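Local coordinates for protein glycoside hydrolase family 31 (PDB 5I0F) that degrades cycloalternan as a family 31 glycoside hydrolase, probably by a retaining mechanism that passes through a covalent glycosyl-enzyme intermediate, at residues Asn305-Val310 with Ala371-Glu376; Val416-Pro419 with Pro423-Asn426; Arg633-Ala638 with Gly674-Ile679. All blocks are in the same frame, centred on the assembly; numbering follows the deposited sequence.

Contact 1: Asn305-Val310 with Ala371-Glu376; sequences NTQSLV and AGMIRE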
loop_
_atom_site.group_PDB
_atom_site.type_symbol
_atom_site.label_atom_id
_atom_site.label_comp_id
_atom_site.label_asym_id
_atom_site.label_seq_id
_atom_site.Cartn_x
_atom_site.Cartn_y
_atom_site.Cartn_z
ATOM N N ASN A 305 15.904 16.198 -10.719
ATOM C CA ASN A 305 16.657 16.305 -9.469
ATOM C C ASN A 305 17.457 17.601 -9.333
ATOM O O ASN A 305 18.382 17.683 -8.523
ATOM C CB ASN A 305 17.514 15.073 -9.224
ATOM C CG ASN A 305 18.739 14.999 -10.117
ATOM O OD1 ASN A 305 18.754 15.513 -11.241
ATOM N ND2 ASN A 305 19.775 14.340 -9.619
ATOM N N THR A 306 17.083 18.602 -10.118
ATOM C CA THR A 306 17.664 19.932 -10.021
ATOM C C THR A 306 16.558 20.908 -10.297
ATOM O O THR A 306 15.541 20.562 -10.934
ATOM C CB THR A 306 18.818 20.207 -11.041
ATOM O OG1 THR A 306 18.309 20.236 -12.377
ATOM C CG2 THR A 306 19.911 19.184 -10.952
ATOM N N GLN A 307 16.773 22.135 -9.847
ATOM C CA GLN A 307 15.818 23.216 -10.082
ATOM C C GLN A 307 15.658 23.461 -11.576
ATOM O O GLN A 307 14.538 23.697 -12.079
ATOM C CB GLN A 307 16.294 24.478 -9.342
ATOM C CG GLN A 307 15.258 25.590 -9.234
ATOM C CD GLN A 307 15.678 26.685 -8.257
ATOM O OE1 GLN A 307 16.375 26.420 -7.248
ATOM N NE2 GLN A 307 15.234 27.915 -8.527
ATOM N N SER A 308 16.779 23.388 -12.293
ATOM C CA SER A 308 16.766 23.495 -13.742
ATOM C C SER A 308 15.898 22.433 -14.411
ATOM O O SER A 308 15.113 22.745 -15.314
ATOM C CB SER A 308 18.197 23.403 -14.293
ATOM O OG SER A 308 18.195 23.629 -15.677
ATOM N N LEU A 309 16.034 21.178 -13.984
ATOM C CA LEU A 309 15.229 20.103 -14.593
ATOM C C LEU A 309 13.727 20.251 -14.319
ATOM O O LEU A 309 12.914 19.987 -15.199
ATOM C CB LEU A 309 15.729 18.732 -14.169
ATOM C CG LEU A 309 17.076 18.357 -14.779
ATOM C CD1 LEU A 309 17.737 17.241 -13.973
ATOM C CD2 LEU A 309 16.928 17.972 -16.249
ATOM N N VAL A 310 13.362 20.690 -13.113
ATOM C CA VAL A 310 11.952 20.889 -12.769
ATOM C C VAL A 310 11.370 22.009 -13.634
ATOM O O VAL A 310 10.320 21.838 -14.291
ATOM C CB VAL A 310 11.738 21.196 -11.271
ATOM C CG1 VAL A 310 10.299 21.610 -11.009
ATOM C CG2 VAL A 310 12.113 19.994 -10.410
ATOM N N ALA A 371 13.163 28.524 -2.617
ATOM C CA ALA A 371 12.064 29.426 -2.270
ATOM C C ALA A 371 11.592 30.190 -3.514
ATOM O O ALA A 371 10.403 30.369 -3.687
ATOM C CB ALA A 371 12.461 30.397 -1.158
ATOM N N GLY A 372 12.532 30.611 -4.369
ATOM C CA GLY A 372 12.230 31.273 -5.649
ATOM C C GLY A 372 11.498 30.400 -6.665
ATOM O O GLY A 372 10.561 30.848 -7.317
ATOM N N MET A 373 11.919 29.149 -6.797
ATOM C CA MET A 373 11.152 28.153 -7.561
ATOM C C MET A 373 9.689 28.058 -7.100
ATOM O O MET A 373 8.768 28.202 -7.900
ATOM C CB MET A 373 11.832 26.786 -7.481
ATOM C CG MET A 373 11.034 25.687 -8.149
ATOM S SD MET A 373 11.844 24.115 -7.921
ATOM C CE MET A 373 11.639 23.772 -6.174
ATOM N N ILE A 374 9.488 27.883 -5.800
ATOM C CA ILE A 374 8.139 27.695 -5.266
ATOM C C ILE A 374 7.279 28.955 -5.476
ATOM O O ILE A 374 6.138 28.859 -5.909
ATOM C CB ILE A 374 8.167 27.227 -3.787
ATOM C CG1 ILE A 374 8.867 25.852 -3.688
ATOM C CG2 ILE A 374 6.747 27.118 -3.228
ATOM C CD1 ILE A 374 9.536 25.544 -2.371
ATOM N N ARG A 375 7.840 30.129 -5.193
ATOM C CA ARG A 375 7.125 31.376 -5.407
ATOM C C ARG A 375 6.689 31.512 -6.882
ATOM O O ARG A 375 5.547 31.858 -7.179
ATOM C CB ARG A 375 8.003 32.568 -4.981
ATOM C CG ARG A 375 7.389 33.944 -5.182
ATOM C CD ARG A 375 8.404 35.082 -5.008
ATOM N NE ARG A 375 9.396 35.065 -6.093
ATOM C CZ ARG A 375 10.707 34.820 -5.969
ATOM N NH1 ARG A 375 11.283 34.612 -4.779
ATOM N NH2 ARG A 375 11.464 34.803 -7.064
ATOM N N GLU A 376 7.615 31.254 -7.795
ATOM C CA GLU A 376 7.327 31.405 -9.209
ATOM C C GLU A 376 6.342 30.364 -9.703
ATOM O O GLU A 376 5.474 30.686 -10.514
ATOM C CB GLU A 376 8.615 31.398 -10.055
ATOM C CG GLU A 376 9.543 32.595 -9.799
ATOM C CD GLU A 376 8.882 33.969 -9.960
ATOM O OE1 GLU A 376 8.155 34.169 -10.960
ATOM O OE2 GLU A 376 9.108 34.849 -9.090
#

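Contact 2: Val416-Pro419 with Pro423-Asn426; sequences VKEP and PYKN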
loop_
_atom_site.group_PDB
_atom_site.type_symbol
_atom_site.label_atom_id
_atom_site.label_comp_id
_atom_site.label_asym_id
_atom_site.label_seq_id
_atom_site.Cartn_x
_atom_site.Cartn_y
_atom_site.Cartn_z
ATOM N N VAL A 416 10.593 3.318 16.767
ATOM C CA VAL A 416 10.078 1.941 16.952
ATOM C C VAL A 416 11.198 1.071 17.570
ATOM O O VAL A 416 12.353 1.161 17.152
ATOM C CB VAL A 416 9.550 1.327 15.644
ATOM C CG1 VAL A 416 8.978 -0.070 15.886
ATOM C CG2 VAL A 416 8.465 2.232 15.051
ATOM N N LYS A 417 10.857 0.262 18.574
ATOM C CA LYS A 417 11.851 -0.543 19.291
ATOM C C LYS A 417 11.697 -2.041 19.106
ATOM O O LYS A 417 10.609 -2.531 18.917
ATOM C CB LYS A 417 11.805 -0.172 20.771
ATOM C CG LYS A 417 12.389 1.209 20.975
ATOM C CD LYS A 417 12.189 1.772 22.363
ATOM C CE LYS A 417 12.541 3.247 22.342
ATOM N NZ LYS A 417 12.937 3.685 23.688
ATOM N N GLU A 418 12.816 -2.759 19.151
ATOM C CA GLU A 418 12.806 -4.220 19.279
ATOM C C GLU A 418 12.343 -4.576 20.726
ATOM O O GLU A 418 12.381 -3.714 21.645
ATOM C CB GLU A 418 14.208 -4.838 18.992
ATOM C CG GLU A 418 14.983 -4.394 17.737
ATOM C CD GLU A 418 14.659 -5.085 16.400
ATOM O OE1 GLU A 418 13.756 -5.950 16.328
ATOM O OE2 GLU A 418 15.343 -4.712 15.366
ATOM N N PRO A 419 11.932 -5.845 20.958
ATOM C CA PRO A 419 11.522 -6.215 22.327
ATOM C C PRO A 419 12.544 -5.904 23.424
ATOM O O PRO A 419 12.125 -5.541 24.510
ATOM C CB PRO A 419 11.200 -7.717 22.232
ATOM C CG PRO A 419 11.604 -8.143 20.871
ATOM C CD PRO A 419 11.694 -6.934 19.999
ATOM N N PRO A 423 16.780 0.216 19.174
ATOM C CA PRO A 423 15.944 0.657 18.052
ATOM C C PRO A 423 15.709 -0.419 16.994
ATOM O O PRO A 423 16.633 -1.166 16.641
ATOM C CB PRO A 423 16.737 1.821 17.459
ATOM C CG PRO A 423 17.633 2.288 18.579
ATOM C CD PRO A 423 18.017 1.023 19.275
ATOM N N TYR A 424 14.488 -0.457 16.454
ATOM C CA TYR A 424 14.180 -1.327 15.324
ATOM C C TYR A 424 15.070 -0.931 14.154
ATOM O O TYR A 424 15.178 0.255 13.829
ATOM C CB TYR A 424 12.687 -1.232 14.929
ATOM C CG TYR A 424 12.326 -1.993 13.641
ATOM C CD1 TYR A 424 12.368 -3.388 13.590
ATOM C CD2 TYR A 424 11.949 -1.301 12.469
ATOM C CE1 TYR A 424 12.030 -4.090 12.423
ATOM C CE2 TYR A 424 11.621 -1.984 11.296
ATOM C CZ TYR A 424 11.664 -3.373 11.273
ATOM O OH TYR A 424 11.358 -4.042 10.113
ATOM N N LYS A 425 15.728 -1.912 13.548
ATOM C CA LYS A 425 16.485 -1.703 12.307
ATOM C C LYS A 425 15.732 -2.357 11.162
ATOM O O LYS A 425 15.431 -3.556 11.224
ATOM C CB LYS A 425 17.880 -2.304 12.401
ATOM C CG LYS A 425 18.712 -1.778 13.553
ATOM C CD LYS A 425 19.062 -0.317 13.348
ATOM C CE LYS A 425 19.939 0.220 14.480
ATOM N NZ LYS A 425 21.115 -0.625 14.801
ATOM N N ASN A 426 15.417 -1.579 10.121
ATOM C CA ASN A 426 14.529 -2.063 9.066
ATOM C C ASN A 426 14.983 -3.400 8.481
ATOM O O ASN A 426 16.126 -3.523 8.061
ATOM C CB ASN A 426 14.370 -1.008 7.962
ATOM C CG ASN A 426 13.479 -1.463 6.837
ATOM O OD1 ASN A 426 12.580 -2.289 7.026
ATOM N ND2 ASN A 426 13.710 -0.916 5.648
HETATM O O HOH W 1 13.684 2.319 14.813
HETATM O O HOH W 2 15.147 -5.705 12.980
#

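Contact 3: Arg633-Ala638 with Gly674-Ile679; sequences RPYLVA and GDELLI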
loop_
_atom_site.group_PDB
_atom_site.type_symbol
_atom_site.label_atom_id
_atom_site.label_comp_id
_atom_site.label_asym_id
_atom_site.label_seq_id
_atom_site.Cartn_x
_atom_site.Cartn_y
_atom_site.Cartn_z
ATOM N N ARG A 633 -13.227 19.961 -14.107
ATOM C CA ARG A 633 -12.930 20.402 -12.736
ATOM C C ARG A 633 -14.176 20.746 -11.902
ATOM O O ARG A 633 -14.273 20.274 -10.776
ATOM C CB ARG A 633 -11.945 21.573 -12.661
ATOM C CG ARG A 633 -11.446 21.715 -11.221
ATOM C CD ARG A 633 -10.122 22.406 -11.010
ATOM N NE ARG A 633 -9.069 22.139 -12.000
ATOM C CZ ARG A 633 -7.825 22.601 -11.862
ATOM N NH1 ARG A 633 -7.486 23.289 -10.773
ATOM N NH2 ARG A 633 -6.908 22.377 -12.808
ATOM N N PRO A 634 -15.108 21.563 -12.445
ATOM C CA PRO A 634 -16.304 21.898 -11.653
ATOM C C PRO A 634 -17.126 20.662 -11.283
ATOM O O PRO A 634 -17.667 20.605 -10.193
ATOM C CB PRO A 634 -17.120 22.829 -12.547
ATOM C CG PRO A 634 -16.285 23.099 -13.757
ATOM C CD PRO A 634 -15.061 22.271 -13.740
ATOM N N TYR A 635 -17.206 19.690 -12.183
ATOM C CA TYR A 635 -17.882 18.419 -11.914
ATOM C C TYR A 635 -17.177 17.622 -10.793
ATOM O O TYR A 635 -17.837 17.103 -9.891
ATOM C CB TYR A 635 -17.951 17.574 -13.196
ATOM C CG TYR A 635 -18.692 16.264 -13.017
ATOM C CD1 TYR A 635 -20.096 16.227 -12.937
ATOM C CD2 TYR A 635 -17.995 15.056 -12.915
ATOM C CE1 TYR A 635 -20.776 15.025 -12.762
ATOM C CE2 TYR A 635 -18.669 13.855 -12.751
ATOM C CZ TYR A 635 -20.051 13.840 -12.662
ATOM O OH TYR A 635 -20.677 12.632 -12.475
ATOM N N LEU A 636 -15.858 17.510 -10.878
ATOM C CA LEU A 636 -15.085 16.793 -9.864
ATOM C C LEU A 636 -15.248 17.455 -8.485
ATOM O O LEU A 636 -15.442 16.767 -7.478
ATOM C CB LEU A 636 -13.605 16.736 -10.237
ATOM C CG LEU A 636 -13.221 15.866 -11.431
ATOM C CD1 LEU A 636 -11.809 16.154 -11.913
ATOM C CD2 LEU A 636 -13.346 14.395 -11.072
ATOM N N VAL A 637 -15.169 18.783 -8.453
ATOM C CA VAL A 637 -15.336 19.530 -7.206
ATOM C C VAL A 637 -16.744 19.304 -6.611
ATOM O O VAL A 637 -16.867 19.001 -5.407
ATOM C CB VAL A 637 -15.058 21.043 -7.401
ATOM C CG1 VAL A 637 -15.515 21.866 -6.199
ATOM C CG2 VAL A 637 -13.584 21.294 -7.641
ATOM N N ALA A 638 -17.788 19.443 -7.427
ATOM C CA ALA A 638 -19.161 19.303 -6.921
ATOM C C ALA A 638 -19.479 17.853 -6.497
ATOM O O ALA A 638 -20.093 17.634 -5.440
ATOM C CB ALA A 638 -20.179 19.798 -7.932
ATOM N N GLY A 674 -18.607 9.907 -10.126
ATOM C CA GLY A 674 -19.739 10.631 -9.550
ATOM C C GLY A 674 -21.087 10.060 -9.974
ATOM O O GLY A 674 -21.181 8.922 -10.424
ATOM N N ASP A 675 -22.133 10.856 -9.813
ATOM C CA ASP A 675 -23.502 10.418 -10.117
ATOM C C ASP A 675 -23.809 10.307 -11.591
ATOM O O ASP A 675 -24.690 9.549 -11.953
ATOM C CB ASP A 675 -24.533 11.403 -9.562
ATOM C CG ASP A 675 -24.626 11.404 -8.060
ATOM O OD1 ASP A 675 -24.038 10.568 -7.365
ATOM O OD2 ASP A 675 -25.374 12.262 -7.562
ATOM N N GLU A 676 -23.144 11.086 -12.435
ATOM C CA GLU A 676 -23.673 11.339 -13.783
ATOM C C GLU A 676 -22.940 10.658 -14.952
ATOM O O GLU A 676 -23.539 10.473 -16.020
ATOM C CB GLU A 676 -23.749 12.851 -14.042
ATOM C CG GLU A 676 -24.494 13.650 -12.978
ATOM C CD GLU A 676 -25.951 13.221 -12.784
ATOM O OE1 GLU A 676 -26.590 12.725 -13.742
ATOM O OE2 GLU A 676 -26.486 13.372 -11.661
ATOM N N LEU A 677 -21.682 10.285 -14.766
ATOM C CA LEU A 677 -20.855 9.784 -15.857
ATOM C C LEU A 677 -20.506 8.324 -15.675
ATOM O O LEU A 677 -20.004 7.925 -14.616
ATOM C CB LEU A 677 -19.573 10.612 -15.980
ATOM C CG LEU A 677 -19.730 12.109 -16.263
ATOM C CD1 LEU A 677 -18.357 12.731 -16.368
ATOM C CD2 LEU A 677 -20.550 12.372 -17.520
ATOM N N LEU A 678 -20.771 7.527 -16.706
ATOM C CA LEU A 678 -20.373 6.130 -16.756
ATOM C C LEU A 678 -19.125 6.020 -17.642
ATOM O O LEU A 678 -19.170 6.416 -18.819
ATOM C CB LEU A 678 -21.522 5.277 -17.334
ATOM C CG LEU A 678 -21.266 3.766 -17.473
ATOM C CD1 LEU A 678 -20.681 3.193 -16.208
ATOM C CD2 LEU A 678 -22.555 3.034 -17.808
ATOM N N ILE A 679 -18.031 5.489 -17.080
ATOM C CA ILE A 679 -16.746 5.418 -17.771
ATOM C C ILE A 679 -16.393 3.980 -18.133
ATOM O O ILE A 679 -16.582 3.085 -17.320
ATOM C CB ILE A 679 -15.577 5.943 -16.893
ATOM C CG1 ILE A 679 -15.985 7.168 -16.053
ATOM C CG2 ILE A 679 -14.339 6.200 -17.752
ATOM C CD1 ILE A 679 -16.490 8.348 -16.849
#

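Contact 1: Asn305-Val310 with Ala371-Glu376
Gln307 and Met373 carry this contact, two long side chains that reach out from neighbouring helices and run antiparallel to one another, overlapping along their lengths. Gln307 sits in the first turn of helix 307-320. With CG anti to the backbone N (chi1 -167°) and the chain extended through CD, its amide is carried across to the base of Met373, where NE2 lies 3.7 Å from Met373 CB. Met373 answers in the same way: its own CG is also anti to the backbone nitrogen, and the chain runs straight as far as the sulfur, so that Met373 SD comes to 3.9 Å from Gln307 CG. The amide therefore rests on Met373 CB while the sulfur lies beside Gln307 CG, and the aliphatic middle of the glutamine serves as an apolar surface. Beyond the sulfur the methionine bends (chi3 70°), which turns the terminal methyl out of the line of the chain. One turn further along the first helix, Val310 CG1 adds a looser apolar contact with Met373 SD at 4.3 Å.

The polar end of the glutamine is engaged by the chain just before helix 370-379: Gln307 OE1 accepts from the backbone N of Asp369, while Asp369 OD1 in turn bonds to the N of Gly372. The start of the first helix is fixed separately by Thr306, its N-cap, whose OG1 takes the N-H of Leu309 at 2.9 Å.

Val310 and Met373 both also touch Ile329 of the barrel strand 326-329, so both side chains pack on the strand as well. Two successive barrel helices packed side by side over the parallel strand that runs between them in sequence are characteristic of the outer layer of a TIM barrel.

Contact 2: Val416-Pro419 with Pro423-Asn426
Val416 and Tyr424 meet across a tight reversal of the chain, their side chains running abreast in a common direction. Val416 CG1 rests 4.0 Å from Tyr424 CB, so the valine packs against the root of the tyrosine. In both residues the branch concerned is anti to the backbone N, and in the valine this torsion puts CG1 next to Tyr424 CB. Behind them, Tyr424 N donates to Val416 O in a short, nearly straight bond of 2.8 Å; the donor stands 26° out of the carbonyl plane. Next to it, Lys417 and Pro423 form a single beta bridge.

Glu418 approaches the tyrosine differently. Its chain folds at chi2 (-84°) and brings the carboxylate to the CD1 rim of the ring, its plane turned 56° from that of the ring. OE1 lies in the ring plane at the edge, 4.0 Å from Tyr424 CD1, whereas OE2 reaches past CA to the backbone, where it receives a weak bond from Lys425 N at 3.4 Å. A water that donates to both Glu418 OE2 and Lys425 O strengthens this link, with its oxygen 2.6 Å from the carboxylate atom. A second water lies between Val416 O and Tyr424 O.

The stronger partners of the polar ends lie just outside the pair of segments: Glu418 OE1 forms a salt bridge with Arg427, and Tyr424 OH bonds to His471 O as well as to the backbone N of Arg427 and Trp473. The turn is thus sewn to the loop around 471-473 at the far end of the ring. Because Glu418 is shared between Arg427, a water and a peptide N-H, its carboxylate is probably kept ionised and its rotation restricted, and this probably ties the loop to Arg427.

Contact 3: Arg633-Ala638 with Gly674-Ile679
Two torsions set this contact: in Tyr635, CG stands anti to the backbone N (chi1 -177°), throwing the ring outward from the helix, and in Leu677, CG lies beside its backbone N (chi1 -60°), so that the isobutyl group runs back along the ring. The leucine thus travels counter to the tyrosine along one rim, with Leu677 CD1 3.8 Å from Tyr635 CE2 and Leu677 CG 4.0 Å from Tyr635 CZ. Along the other rim of the ring comes Glu676, whose side chain crosses that of the tyrosine at about a right angle; its CB lies 3.9 Å from Tyr635 CE1, and its CG sits at the ring edge, in plane.

The phenol oxygen ends in the turn joining strands 671-673 and 677-679. There it accepts the N-H of Glu676 at 2.9 Å, with an N-H...O angle of 152°, and is also hydrogen-bonded to Leu673 O, so a single hydroxyl ties two backbone positions of the turn. These antiparallel strands belong to the C-terminal beta domain of the family 31 enzyme, while Tyr635 lies on the long helix 617-646, which comes after the last barrel strand and helix 606-613; the tyrosine thereby joins that helix to the hairpin.

Gly674 lines the turn beside the hydroxyl, its backbone C 3.6 Å from Tyr635 OH, and a positive phi carries the chain round at this point. The carboxylate of Glu676 leads away from the tyrosine to a salt bridge with Arg728 on strand 725-728, and Asp675 pairs with Arg652. Leu677 also touches Leu632 of the same helix, one turn before Tyr635.

The three contacts follow one another along the chain and do not touch. Contacts 1 and 2 both belong to the catalytic TIM-barrel region, yet their centres are 37 Å apart. Contact 3 joins helix 617-646 to the C-terminal domain, its centre 33 Å from that of contact 1 and 46 Å from that of contact 2, on the opposite side of the chain's centre from the latter. Bound glucose residues lie about 12 Å from the Val310 side chain and about 13 Å from that of Tyr424, so contacts 1 and 2 both lie near, but outside, the sugar-binding site.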